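Side-chain contacts in heme-binding protein A (Haemophilus parasuis 29755, PDB 3TPA), which probably binds glutathione, despite its heme-related name, as the extracytoplasmic solute-binding component of a bacterial uptake system: residues A[274-277]-A[282-285]; A[299-304]-A[479-484]; A[353-358]-A[373-378]; A[367-372]-A[386-391]. The protein carries 1 engineered substitution. All coordinates share one frame; numbering follows the deposited sequence. Where two conformers were deposited one is given.

Contact 1 (A[274-277]-A[282-285]); sequences IGLN and ELNN
Leu283 meets Asn277 and, more loosely, Leu276 where a type I beta turn from Glu282 to Asn285 packs against the end of strand 261-276. That strand lies inside the six-stranded mixed sheet of this part of the solute-binding fold, and the turn leads straight into helix 286-294. The CA atoms of Leu283 and Asn277 lie 6.4 Å apart, the nearest such pair between the segments. Glu282 starts the turn by accepting, through its carbonyl O, a hydrogen bond of 3.1 Å from Asn285 N. Leu283 then does nearly all the touching. Its CB points toward the strand and comes to 3.3 Å from Asn277 O, while its CD1 is 3.9 Å from Asn277 N. The leucine is therefore laid against the backbone of Asn277 rather than against its side-chain amide, whose OD1 and ND2 are hydrogen-bonded to Thr279 OG1 and Phe405 O. With CG beside its own backbone N (chi1 -59°), Leu283 also brings CD1 within 4.5 Å of Leu276 CB, a marginal apolar contact. The same leucine touches Leu292 of helix 286-294, and its carbonyl O receives Arg289 NH1, so the turn is fastened to the helix it introduces as well as to the strand it follows. Asn284 sends ND2 to Thr278 O, tying the turn to the connecting loop. Asn285 takes the N-cap position of helix 286-294: its OD1 accepts a hydrogen bond from Val288 N and a weak one from Lys287 N.

Contact 2 (A[299-304]-A[479-484]); sequences KAIVDA and IPFAHS
A classic beta bulge in strand 478-491, at which Phe481 and Ala482 both face Ala272 of strand 261-276, supplies the sheet side of this contact; Ile301 and Val302 of helix 298-306 supply the other. The helix runs roughly along the strand, their short axes approaching to 8.1 Å with 29° between their directions. Because of the bulge, two successive residues turn their CB atoms toward the helix, where a regular strand would offer only one of them. Phe481 has the helix-like psi of -24° that goes with such an irregularity. Its ring stands out from the strand with CG between the backbone N and the carbonyl carbon (chi1 63°). Ile301 CG2 approaches the ring obliquely and is 3.8 Å from both CD1 and CE1 of Phe481, so the methyl sits against one ring bond, and the two side chains cross at about a right angle. One residue further on, Val302 CG2 fits beside Ala482 CB at 3.9 Å. That methyl also lies 3.7 Å from Phe481 O. Thr371 of helix 368-381 packs on the ring, and Tyr306 touches the same side chain. On another side of the helix, remote from the sheet, Lys299 NZ and Asp303 OD2 form a salt bridge of 2.7 Å one turn apart, the ammonium lying nearly on the line of the C-O bond. Charge is thus kept on the exposed surface, while the buried interface sets methyl groups against a ring, a methyl and a backbone carbonyl and depends on fit of shape, not on directed bonds.

Contact 3 (A[353-358]-A[373-378]); sequences TEIWVQ and EIIQAD
Strand 351-356 passes beside helix 368-381 with Ile355 CA 7.8 Å from Gln376 CA, the smallest CA separation between the two segments. Ile355 points into the space between them. Its CG1 stands anti to the carbonyl carbon (chi1 -64°) and the branch continues extended, so that CD1 is the atom that reaches the helix. This methyl lies 3.8 Å from Ile375 CG2, the two isoleucines crossing obliquely. It also comes to 4.0 Å from Gln376 N and 4.3 Å from Gln376 CB, resting on the helix backbone as well as on a side chain. Gln376 thus meets it with its backbone N and CB, while its NE2 is hydrogen-bonded to Ala386 O on strand 384-389. Ala372 and Trp379 of the same helix touch Ile355 too, which sets it among side chains from successive turns of the helix. Residues on either side of Ile355 in sequence turn away from the helix and pair with each other: Trp356 NE1 donates to Glu354 OE1 at 3.2 Å with an N-H...O angle of 170°. The acceptor lies in the indole plane, whereas the donor stands 55° out of the carboxylate plane. The strand and the helix that follows it are the first two elements of a beta-alpha-beta crossover, completed by the parallel strand 384-389.

Contact 4 (A[367-372]-A[386-391]); sequences NPRRTA and AKLVTH
Arg369 and Thr390 make the polar part of this contact. In the conformer described, one of two modelled for this arginine, NH1 donates to Thr390 OG1 at 2.9 Å, and the N-H...O angle of 176° makes the bond almost straight. The hydroxyl oxygen lies in the guanidinium plane, at its edge. Bends at chi2 (70°) and chi3 (52°) fold the chain so that this edge faces the strand. A water accepts from Arg369 NH2 at 3.0 Å and sits 2.6 Å from Thr390 OG1, bridging the same two groups; its bond to Leu388 O is weak. Helix 368-381 and strand 384-389 are the second and third elements of a beta-alpha-beta unit, and Arg369 meets Thr390 near the start of the helix. Apolar packing lies deeper: Ala372 CB is 3.7 Å from Leu388 CD2. Glu373 and Gln376 of the helix flank Leu388 with their side chains. Within the helix segment, Asn367 is the N-cap, and its OD1 receives the capping bond from Arg370 N at 3.0 Å. Separately, the Thr371 hydroxyl OG1 donates to the carbonyl O of Asn367 at 3.0 Å.

Overall arrangement
From the N terminus, contact 1 comes first and closes a short loop after strand 261-276, before any other contact opens. Contact 2 then spans 174 intervening residues, joining helix 298-306 to strand 478-491, and both remaining contacts nest inside its loop. Contacts 3 and 4 cross one another, since their segments alternate along the chain; they share helix 368-381 and set it against the neighbouring strands 351-356 and 384-389, with centres about 5 Å apart. All four reach the same six-stranded sheet. Ile375 CD1 is met by Ile301 CD1 of a helix at 3.4 Å and Ile274 CD1 of a strand at 3.5 Å, linking contacts 1, 2 and 3; Thr371 packing on Phe481 joins contact 4 to contact 2.

Contact 1 (A[274-277]-A[282-285])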
loop_
_atom_site.group_PDB
_atom_site.type_symbol
_atom_site.label_atom_id
_atom_site.label_comp_id
_atom_site.label_asym_id
_atom_site.label_seq_id
_atom_site.Cartn_x
_atom_site.Cartn_y
_atom_site.Cartn_z
ATOM N N ILE A 274 15.636 0.513 -11.136
ATOM C CA ILE A 274 17.036 0.179 -10.954
ATOM C C ILE A 274 17.616 1.268 -10.054
ATOM O O ILE A 274 17.603 2.440 -10.409
ATOM C CB ILE A 274 17.790 0.145 -12.293
ATOM C CG1 ILE A 274 17.188 -0.882 -13.258
ATOM C CG2 ILE A 274 19.286 -0.109 -12.077
ATOM C CD1 ILE A 274 17.245 -2.355 -12.751
ATOM N N GLY A 275 18.118 0.894 -8.884
ATOM C CA GLY A 275 18.708 1.867 -7.979
ATOM C C GLY A 275 20.139 2.084 -8.432
ATOM O O GLY A 275 20.772 1.150 -8.908
ATOM N N LEU A 276 20.635 3.313 -8.312
ATOM C CA LEU A 276 22.027 3.614 -8.613
ATOM C C LEU A 276 22.666 4.317 -7.426
ATOM O O LEU A 276 22.185 5.358 -6.965
ATOM C CB LEU A 276 22.119 4.504 -9.852
ATOM C CG LEU A 276 21.515 3.955 -11.145
ATOM C CD1 LEU A 276 21.548 5.023 -12.266
ATOM C CD2 LEU A 276 22.260 2.703 -11.571
ATOM N N ASN A 277 23.762 3.764 -6.930
ATOM C CA ASN A 277 24.435 4.362 -5.785
ATOM C C ASN A 277 25.205 5.590 -6.229
ATOM O O ASN A 277 26.297 5.474 -6.768
ATOM C CB ASN A 277 25.389 3.356 -5.188
ATOM C CG ASN A 277 26.056 3.862 -3.954
ATOM O OD1 ASN A 277 26.074 5.063 -3.687
ATOM N ND2 ASN A 277 26.619 2.945 -3.179
ATOM N N GLU A 282 31.805 6.337 -10.768
ATOM C CA GLU A 282 31.215 6.626 -12.080
ATOM C C GLU A 282 29.741 7.026 -11.969
ATOM O O GLU A 282 29.254 7.924 -12.676
ATOM C CB GLU A 282 31.366 5.420 -13.014
ATOM C CG GLU A 282 32.801 5.131 -13.440
ATOM C CD GLU A 282 33.573 4.345 -12.400
ATOM O OE1 GLU A 282 32.955 3.543 -11.674
ATOM O OE2 GLU A 282 34.807 4.518 -12.309
ATOM N N LEU A 283 29.035 6.365 -11.058
ATOM C CA LEU A 283 27.613 6.627 -10.850
ATOM C C LEU A 283 27.343 7.981 -10.190
ATOM O O LEU A 283 26.200 8.430 -10.129
ATOM C CB LEU A 283 26.995 5.501 -10.017
ATOM C CG LEU A 283 27.111 4.092 -10.630
ATOM C CD1 LEU A 283 26.364 3.086 -9.772
ATOM C CD2 LEU A 283 26.569 4.059 -12.049
ATOM N N ASN A 284 28.390 8.620 -9.672
ATOM C CA ASN A 284 28.255 9.973 -9.109
ATOM C C ASN A 284 28.050 11.032 -10.190
ATOM O O ASN A 284 27.684 12.171 -9.915
ATOM C CB ASN A 284 29.477 10.345 -8.258
ATOM C CG ASN A 284 29.374 11.745 -7.689
ATOM O OD1 ASN A 284 29.965 12.685 -8.222
ATOM N ND2 ASN A 284 28.601 11.896 -6.614
ATOM N N ASN A 285 28.278 10.623 -11.427
ATOM C CA ASN A 285 28.252 11.505 -12.576
ATOM C C ASN A 285 26.888 11.482 -13.258
ATOM O O ASN A 285 26.451 10.464 -13.771
ATOM C CB ASN A 285 29.354 11.067 -13.535
ATOM C CG ASN A 285 29.445 11.936 -14.756
ATOM O OD1 ASN A 285 28.444 12.223 -15.402
ATOM N ND2 ASN A 285 30.659 12.353 -15.091
#

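Contact 2 (A[299-304]-A[479-484])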
loop_
_atom_site.group_PDB
_atom_site.type_symbol
_atom_site.label_atom_id
_atom_site.label_comp_id
_atom_site.label_asym_id
_atom_site.label_seq_id
_atom_site.Cartn_x
_atom_site.Cartn_y
_atom_site.Cartn_z
ATOM N N LYS A 299 10.364 -1.222 -22.021
ATOM C CA LYS A 299 9.318 -2.015 -22.673
ATOM C C LYS A 299 9.697 -3.502 -22.725
ATOM O O LYS A 299 8.866 -4.357 -22.444
ATOM C CB LYS A 299 9.042 -1.510 -24.088
ATOM C CG LYS A 299 7.906 -2.250 -24.816
ATOM C CD LYS A 299 7.921 -1.948 -26.318
ATOM C CE LYS A 299 6.714 -2.548 -27.038
ATOM N NZ LYS A 299 6.655 -4.036 -26.973
ATOM N N ALA A 300 10.948 -3.794 -23.082
ATOM C CA ALA A 300 11.450 -5.177 -23.067
ATOM C C ALA A 300 11.322 -5.799 -21.673
ATOM O O ALA A 300 10.881 -6.921 -21.531
ATOM C CB ALA A 300 12.920 -5.232 -23.524
ATOM N N ILE A 301 11.726 -5.057 -20.648
ATOM C CA ILE A 301 11.666 -5.556 -19.274
ATOM C C ILE A 301 10.240 -5.889 -18.864
ATOM O O ILE A 301 9.949 -6.991 -18.413
ATOM C CB ILE A 301 12.261 -4.533 -18.280
ATOM C CG1 ILE A 301 13.745 -4.355 -18.573
ATOM C CG2 ILE A 301 12.052 -4.976 -16.831
ATOM C CD1 ILE A 301 14.404 -3.245 -17.779
ATOM N N VAL A 302 9.348 -4.929 -19.036
ATOM C CA VAL A 302 7.960 -5.123 -18.651
ATOM C C VAL A 302 7.368 -6.279 -19.428
ATOM O O VAL A 302 6.695 -7.127 -18.862
ATOM C CB VAL A 302 7.123 -3.851 -18.907
ATOM C CG1 VAL A 302 5.645 -4.139 -18.707
ATOM C CG2 VAL A 302 7.585 -2.727 -17.993
ATOM N N ASP A 303 7.634 -6.316 -20.731
ATOM C CA ASP A 303 7.135 -7.406 -21.581
ATOM C C ASP A 303 7.627 -8.773 -21.135
ATOM O O ASP A 303 6.827 -9.692 -20.967
ATOM C CB ASP A 303 7.495 -7.157 -23.044
ATOM C CG ASP A 303 6.552 -6.168 -23.711
ATOM O OD1 ASP A 303 5.505 -5.854 -23.107
ATOM O OD2 ASP A 303 6.838 -5.716 -24.836
ATOM N N ALA A 304 8.940 -8.908 -20.946
ATOM C CA ALA A 304 9.523 -10.179 -20.508
ATOM C C ALA A 304 9.198 -10.562 -19.066
ATOM O O ALA A 304 8.916 -11.724 -18.770
ATOM C CB ALA A 304 11.026 -10.151 -20.690
ATOM N N ILE A 479 16.373 4.614 -11.929
ATOM C CA ILE A 479 15.723 4.492 -13.223
ATOM C C ILE A 479 14.408 3.757 -13.015
ATOM O O ILE A 479 14.388 2.535 -12.926
ATOM C CB ILE A 479 16.612 3.689 -14.188
ATOM C CG1 ILE A 479 17.978 4.367 -14.361
ATOM C CG2 ILE A 479 15.932 3.504 -15.543
ATOM C CD1 ILE A 479 19.060 3.469 -14.923
ATOM N N PRO A 480 13.296 4.499 -12.923
ATOM C CA PRO A 480 11.992 3.833 -12.823
ATOM C C PRO A 480 11.724 3.036 -14.085
ATOM O O PRO A 480 12.025 3.528 -15.167
ATOM C CB PRO A 480 11.011 5.010 -12.748
ATOM C CG PRO A 480 11.851 6.153 -12.150
ATOM C CD PRO A 480 13.160 5.968 -12.872
ATOM N N PHE A 481 11.186 1.827 -13.963
ATOM C CA PHE A 481 10.762 1.103 -15.162
ATOM C C PHE A 481 9.352 0.485 -15.160
ATOM O O PHE A 481 8.785 0.275 -16.225
ATOM C CB PHE A 481 11.818 0.069 -15.600
ATOM C CG PHE A 481 12.064 -1.039 -14.595
ATOM C CD1 PHE A 481 11.204 -2.130 -14.517
ATOM C CD2 PHE A 481 13.185 -1.004 -13.759
ATOM C CE1 PHE A 481 11.430 -3.160 -13.604
ATOM C CE2 PHE A 481 13.431 -2.035 -12.841
ATOM C CZ PHE A 481 12.539 -3.115 -12.762
ATOM N N ALA A 482 8.777 0.188 -13.996
ATOM C CA ALA A 482 7.461 -0.453 -14.000
ATOM C C ALA A 482 6.611 -0.167 -12.779
ATOM O O ALA A 482 7.122 0.073 -11.671
ATOM C CB ALA A 482 7.607 -1.959 -14.162
ATOM N N HIS A 483 5.307 -0.182 -13.002
ATOM C CA HIS A 483 4.350 -0.365 -11.933
ATOM C C HIS A 483 3.698 -1.725 -12.172
ATOM O O HIS A 483 3.484 -2.123 -13.316
ATOM C CB HIS A 483 3.262 0.707 -11.981
ATOM C CG HIS A 483 3.790 2.106 -12.117
ATOM N ND1 HIS A 483 4.495 2.726 -11.118
ATOM C CD2 HIS A 483 3.702 2.989 -13.134
ATOM C CE1 HIS A 483 4.819 3.953 -11.507
ATOM N NE2 HIS A 483 4.346 4.138 -12.722
ATOM N N SER A 484 3.387 -2.456 -11.111
ATOM C CA SER A 484 2.710 -3.735 -11.331
ATOM C C SER A 484 1.236 -3.445 -11.576
ATOM O O SER A 484 0.751 -2.348 -11.272
ATOM C CB SER A 484 2.881 -4.660 -10.128
ATOM O OG SER A 484 2.023 -4.252 -9.069
#

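Contact 3 (A[353-358]-A[373-378])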
loop_
_atom_site.group_PDB
_atom_site.type_symbol
_atom_site.label_atom_id
_atom_site.label_comp_id
_atom_site.label_asym_id
_atom_site.label_seq_id
_atom_site.Cartn_x
_atom_site.Cartn_y
_atom_site.Cartn_z
ATOM N N THR A 353 31.091 -2.527 -13.376
ATOM C CA THR A 353 30.211 -2.268 -12.240
ATOM C C THR A 353 29.472 -3.557 -11.868
ATOM O O THR A 353 29.843 -4.632 -12.324
ATOM C CB THR A 353 29.229 -1.105 -12.535
ATOM O OG1 THR A 353 28.497 -0.779 -11.350
ATOM C CG2 THR A 353 28.252 -1.473 -13.660
ATOM N N GLU A 354 28.443 -3.451 -11.034
ATOM C CA GLU A 354 27.691 -4.615 -10.593
ATOM C C GLU A 354 26.207 -4.314 -10.577
ATOM O O GLU A 354 25.794 -3.186 -10.326
ATOM C CB GLU A 354 28.088 -5.020 -9.171
ATOM C CG GLU A 354 29.530 -5.423 -8.956
ATOM C CD GLU A 354 29.800 -5.798 -7.501
ATOM O OE1 GLU A 354 29.343 -5.061 -6.597
ATOM O OE2 GLU A 354 30.448 -6.842 -7.260
ATOM N N ILE A 355 25.400 -5.332 -10.838
ATOM C CA ILE A 355 23.961 -5.219 -10.653
ATOM C C ILE A 355 23.538 -6.215 -9.578
ATOM O O ILE A 355 23.599 -7.426 -9.779
ATOM C CB ILE A 355 23.186 -5.503 -11.940
ATOM C CG1 ILE A 355 23.495 -4.456 -13.015
ATOM C CG2 ILE A 355 21.682 -5.547 -11.657
ATOM C CD1 ILE A 355 23.099 -4.918 -14.418
ATOM N N TRP A 356 23.131 -5.695 -8.428
ATOM C CA TRP A 356 22.643 -6.530 -7.348
ATOM C C TRP A 356 21.231 -7.034 -7.649
ATOM O O TRP A 356 20.291 -6.247 -7.761
ATOM C CB TRP A 356 22.669 -5.754 -6.034
ATOM C CG TRP A 356 24.071 -5.527 -5.542
ATOM C CD1 TRP A 356 25.186 -5.337 -6.312
ATOM C CD2 TRP A 356 24.517 -5.516 -4.182
ATOM N NE1 TRP A 356 26.293 -5.187 -5.514
ATOM C CE2 TRP A 356 25.910 -5.289 -4.202
ATOM C CE3 TRP A 356 23.873 -5.658 -2.946
ATOM C CZ2 TRP A 356 26.676 -5.210 -3.032
ATOM C CZ3 TRP A 356 24.633 -5.566 -1.789
ATOM C CH2 TRP A 356 26.017 -5.352 -1.842
ATOM N N VAL A 357 21.094 -8.351 -7.785
ATOM C CA VAL A 357 19.790 -8.979 -8.041
ATOM C C VAL A 357 19.015 -9.212 -6.741
ATOM O O VAL A 357 19.566 -9.728 -5.774
ATOM C CB VAL A 357 19.952 -10.319 -8.792
ATOM C CG1 VAL A 357 18.599 -10.984 -9.029
ATOM C CG2 VAL A 357 20.683 -10.112 -10.108
ATOM N N GLN A 358 17.739 -8.822 -6.716
ATOM C CA GLN A 358 16.892 -9.051 -5.546
ATOM C C GLN A 358 16.518 -10.537 -5.441
ATOM O O GLN A 358 15.980 -11.110 -6.381
ATOM C CB GLN A 358 15.637 -8.174 -5.592
ATOM C CG GLN A 358 14.671 -8.449 -4.462
ATOM C CD GLN A 358 13.622 -7.381 -4.278
ATOM O OE1 GLN A 358 13.895 -6.193 -4.393
ATOM N NE2 GLN A 358 12.411 -7.800 -3.962
ATOM N N GLU A 373 19.226 -9.396 -16.100
ATOM C CA GLU A 373 19.881 -9.974 -17.278
ATOM C C GLU A 373 19.688 -9.107 -18.515
ATOM O O GLU A 373 20.615 -8.906 -19.302
ATOM C CB GLU A 373 19.353 -11.394 -17.549
ATOM C CG GLU A 373 19.921 -12.437 -16.621
ATOM C CD GLU A 373 19.204 -13.770 -16.721
ATOM O OE1 GLU A 373 18.223 -13.871 -17.491
ATOM O OE2 GLU A 373 19.615 -14.715 -16.015
ATOM N N ILE A 374 18.475 -8.602 -18.691
ATOM C CA ILE A 374 18.159 -7.772 -19.858
ATOM C C ILE A 374 19.000 -6.508 -19.827
ATOM O O ILE A 374 19.624 -6.102 -20.821
ATOM C CB ILE A 374 16.662 -7.393 -19.879
ATOM C CG1 ILE A 374 15.817 -8.616 -20.240
ATOM C CG2 ILE A 374 16.390 -6.247 -20.866
ATOM C CD1 ILE A 374 14.375 -8.449 -19.917
ATOM N N ILE A 375 19.037 -5.888 -18.660
ATOM C CA ILE A 375 19.822 -4.672 -18.480
ATOM C C ILE A 375 21.309 -4.936 -18.687
ATOM O O ILE A 375 21.973 -4.195 -19.387
ATOM C CB ILE A 375 19.558 -4.059 -17.099
ATOM C CG1 ILE A 375 18.236 -3.300 -17.137
ATOM C CG2 ILE A 375 20.662 -3.116 -16.711
ATOM C CD1 ILE A 375 17.323 -3.649 -15.998
ATOM N N GLN A 376 21.818 -6.011 -18.094
ATOM C CA GLN A 376 23.215 -6.397 -18.288
ATOM C C GLN A 376 23.605 -6.475 -19.780
ATOM O O GLN A 376 24.672 -5.994 -20.168
ATOM C CB GLN A 376 23.500 -7.734 -17.599
ATOM C CG GLN A 376 24.887 -8.302 -17.862
ATOM C CD GLN A 376 25.067 -9.679 -17.231
ATOM O OE1 GLN A 376 24.234 -10.563 -17.406
ATOM N NE2 GLN A 376 26.142 -9.856 -16.478
ATOM N N ALA A 377 22.738 -7.066 -20.603
ATOM C CA ALA A 377 23.029 -7.262 -22.036
ATOM C C ALA A 377 23.075 -5.961 -22.818
ATOM O O ALA A 377 23.922 -5.789 -23.701
ATOM C CB ALA A 377 22.012 -8.220 -22.682
ATOM N N ASP A 378 22.155 -5.048 -22.518
ATOM C CA ASP A 378 22.160 -3.738 -23.171
ATOM C C ASP A 378 23.307 -2.881 -22.655
ATOM O O ASP A 378 24.020 -2.245 -23.431
ATOM C CB ASP A 378 20.818 -3.022 -22.998
ATOM C CG ASP A 378 19.724 -3.632 -23.861
ATOM O OD1 ASP A 378 20.057 -4.085 -24.974
ATOM O OD2 ASP A 378 18.547 -3.667 -23.435
#

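Contact 4 (A[367-372]-A[386-391])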
loop_
_atom_site.group_PDB
_atom_site.type_symbol
_atom_site.label_atom_id
_atom_site.label_comp_id
_atom_site.label_asym_id
_atom_site.label_seq_id
_atom_site.Cartn_x
_atom_site.Cartn_y
_atom_site.Cartn_z
ATOM N N ASN A 367 10.254 -10.928 -11.268
ATOM C CA ASN A 367 11.457 -11.556 -11.812
ATOM C C ASN A 367 12.639 -10.595 -11.892
ATOM O O ASN A 367 13.031 -10.201 -12.977
ATOM C CB ASN A 367 11.174 -12.137 -13.199
ATOM C CG ASN A 367 12.198 -13.158 -13.619
ATOM O OD1 ASN A 367 13.277 -13.242 -13.045
ATOM N ND2 ASN A 367 11.858 -13.955 -14.620
ATOM N N PRO A 368 13.219 -10.234 -10.731
ATOM C CA PRO A 368 14.387 -9.350 -10.685
ATOM C C PRO A 368 15.557 -9.943 -11.469
ATOM O O PRO A 368 16.303 -9.188 -12.089
ATOM C CB PRO A 368 14.731 -9.296 -9.190
ATOM C CG PRO A 368 13.494 -9.712 -8.481
ATOM C CD PRO A 368 12.791 -10.660 -9.385
ATOM N N ARG A 369 15.708 -11.269 -11.453
ATOM C CA ARG A 369 16.818 -11.920 -12.143
ATOM C C ARG A 369 16.775 -11.630 -13.637
ATOM O O ARG A 369 17.780 -11.269 -14.241
ATOM C CB ARG A 369 16.807 -13.433 -11.882
ATOM C CG ARG A 369 17.847 -14.241 -12.662
ATOM C CD ARG A 369 19.273 -13.992 -12.193
ATOM N NE ARG A 369 19.430 -14.148 -10.751
ATOM C CZ ARG A 369 20.607 -14.133 -10.131
ATOM N NH1 ARG A 369 20.674 -14.264 -8.817
ATOM N NH2 ARG A 369 21.720 -13.985 -10.832
ATOM N N ARG A 370 15.600 -11.787 -14.233
ATOM C CA ARG A 370 15.463 -11.518 -15.667
ATOM C C ARG A 370 15.583 -10.032 -15.982
ATOM O O ARG A 370 16.144 -9.659 -17.005
ATOM C CB ARG A 370 14.154 -12.072 -16.234
ATOM C CG ARG A 370 13.997 -11.794 -17.733
ATOM C CD ARG A 370 14.920 -12.687 -18.563
ATOM N NE ARG A 370 14.723 -12.524 -20.001
ATOM C CZ ARG A 370 13.680 -12.996 -20.681
ATOM N NH1 ARG A 370 12.712 -13.661 -20.061
ATOM N NH2 ARG A 370 13.601 -12.799 -21.988
ATOM N N THR A 371 15.038 -9.189 -15.111
ATOM C CA THR A 371 15.245 -7.750 -15.202
ATOM C C THR A 371 16.751 -7.483 -15.289
ATOM O O THR A 371 17.236 -6.845 -16.216
ATOM C CB THR A 371 14.684 -7.023 -13.952
ATOM O OG1 THR A 371 13.293 -7.325 -13.787
ATOM C CG2 THR A 371 14.860 -5.506 -14.078
ATOM N N ALA A 372 17.497 -8.005 -14.326
ATOM C CA ALA A 372 18.939 -7.775 -14.294
ATOM C C ALA A 372 19.644 -8.246 -15.576
ATOM O O ALA A 372 20.564 -7.592 -16.069
ATOM C CB ALA A 372 19.560 -8.442 -13.060
ATOM N N ALA A 386 28.686 -5.008 -16.383
ATOM C CA ALA A 386 28.051 -5.167 -15.082
ATOM C C ALA A 386 27.817 -6.642 -14.760
ATOM O O ALA A 386 27.018 -7.319 -15.416
ATOM C CB ALA A 386 26.730 -4.397 -15.056
ATOM N N LYS A 387 28.527 -7.136 -13.753
ATOM C CA LYS A 387 28.347 -8.496 -13.264
ATOM C C LYS A 387 27.090 -8.593 -12.394
ATOM O O LYS A 387 26.841 -7.725 -11.559
ATOM C CB LYS A 387 29.574 -8.902 -12.451
ATOM C CG LYS A 387 29.656 -10.387 -12.131
ATOM C CD LYS A 387 30.979 -10.724 -11.476
ATOM C CE LYS A 387 31.133 -12.217 -11.272
ATOM N NZ LYS A 387 32.544 -12.634 -11.508
ATOM N N LEU A 388 26.294 -9.642 -12.591
ATOM C CA LEU A 388 25.140 -9.884 -11.725
ATOM C C LEU A 388 25.631 -10.436 -10.397
ATOM O O LEU A 388 26.439 -11.356 -10.355
ATOM C CB LEU A 388 24.151 -10.860 -12.362
ATOM C CG LEU A 388 23.562 -10.425 -13.699
ATOM C CD1 LEU A 388 22.330 -11.257 -14.000
ATOM C CD2 LEU A 388 23.210 -8.958 -13.659
ATOM N N VAL A 389 25.135 -9.861 -9.312
ATOM C CA VAL A 389 25.603 -10.204 -7.977
ATOM C C VAL A 389 24.442 -10.701 -7.136
ATOM O O VAL A 389 23.393 -10.056 -7.052
ATOM C CB VAL A 389 26.263 -8.994 -7.279
ATOM C CG1 VAL A 389 26.580 -9.313 -5.821
ATOM C CG2 VAL A 389 27.524 -8.579 -8.026
ATOM N N THR A 390 24.644 -11.855 -6.518
ATOM C CA THR A 390 23.618 -12.516 -5.722
ATOM C C THR A 390 23.939 -12.412 -4.233
ATOM O O THR A 390 25.094 -12.510 -3.834
ATOM C CB THR A 390 23.519 -13.998 -6.128
ATOM O OG1 THR A 390 23.212 -14.093 -7.530
ATOM C CG2 THR A 390 22.451 -14.711 -5.314
ATOM N N HIS A 391 22.909 -12.207 -3.419
ATOM C CA HIS A 391 23.060 -12.064 -1.973
ATOM C C HIS A 391 21.822 -12.648 -1.314
ATOM O O HIS A 391 20.771 -12.723 -1.944
ATOM C CB HIS A 391 23.142 -10.575 -1.575
ATOM C CG HIS A 391 24.473 -9.936 -1.826
ATOM N ND1 HIS A 391 25.587 -10.209 -1.058
ATOM C CD2 HIS A 391 24.862 -9.024 -2.743
ATOM C CE1 HIS A 391 26.610 -9.507 -1.508
ATOM N NE2 HIS A 391 26.197 -8.777 -2.528
HETATM O O HOH W 1 24.491 -13.747 -9.819
#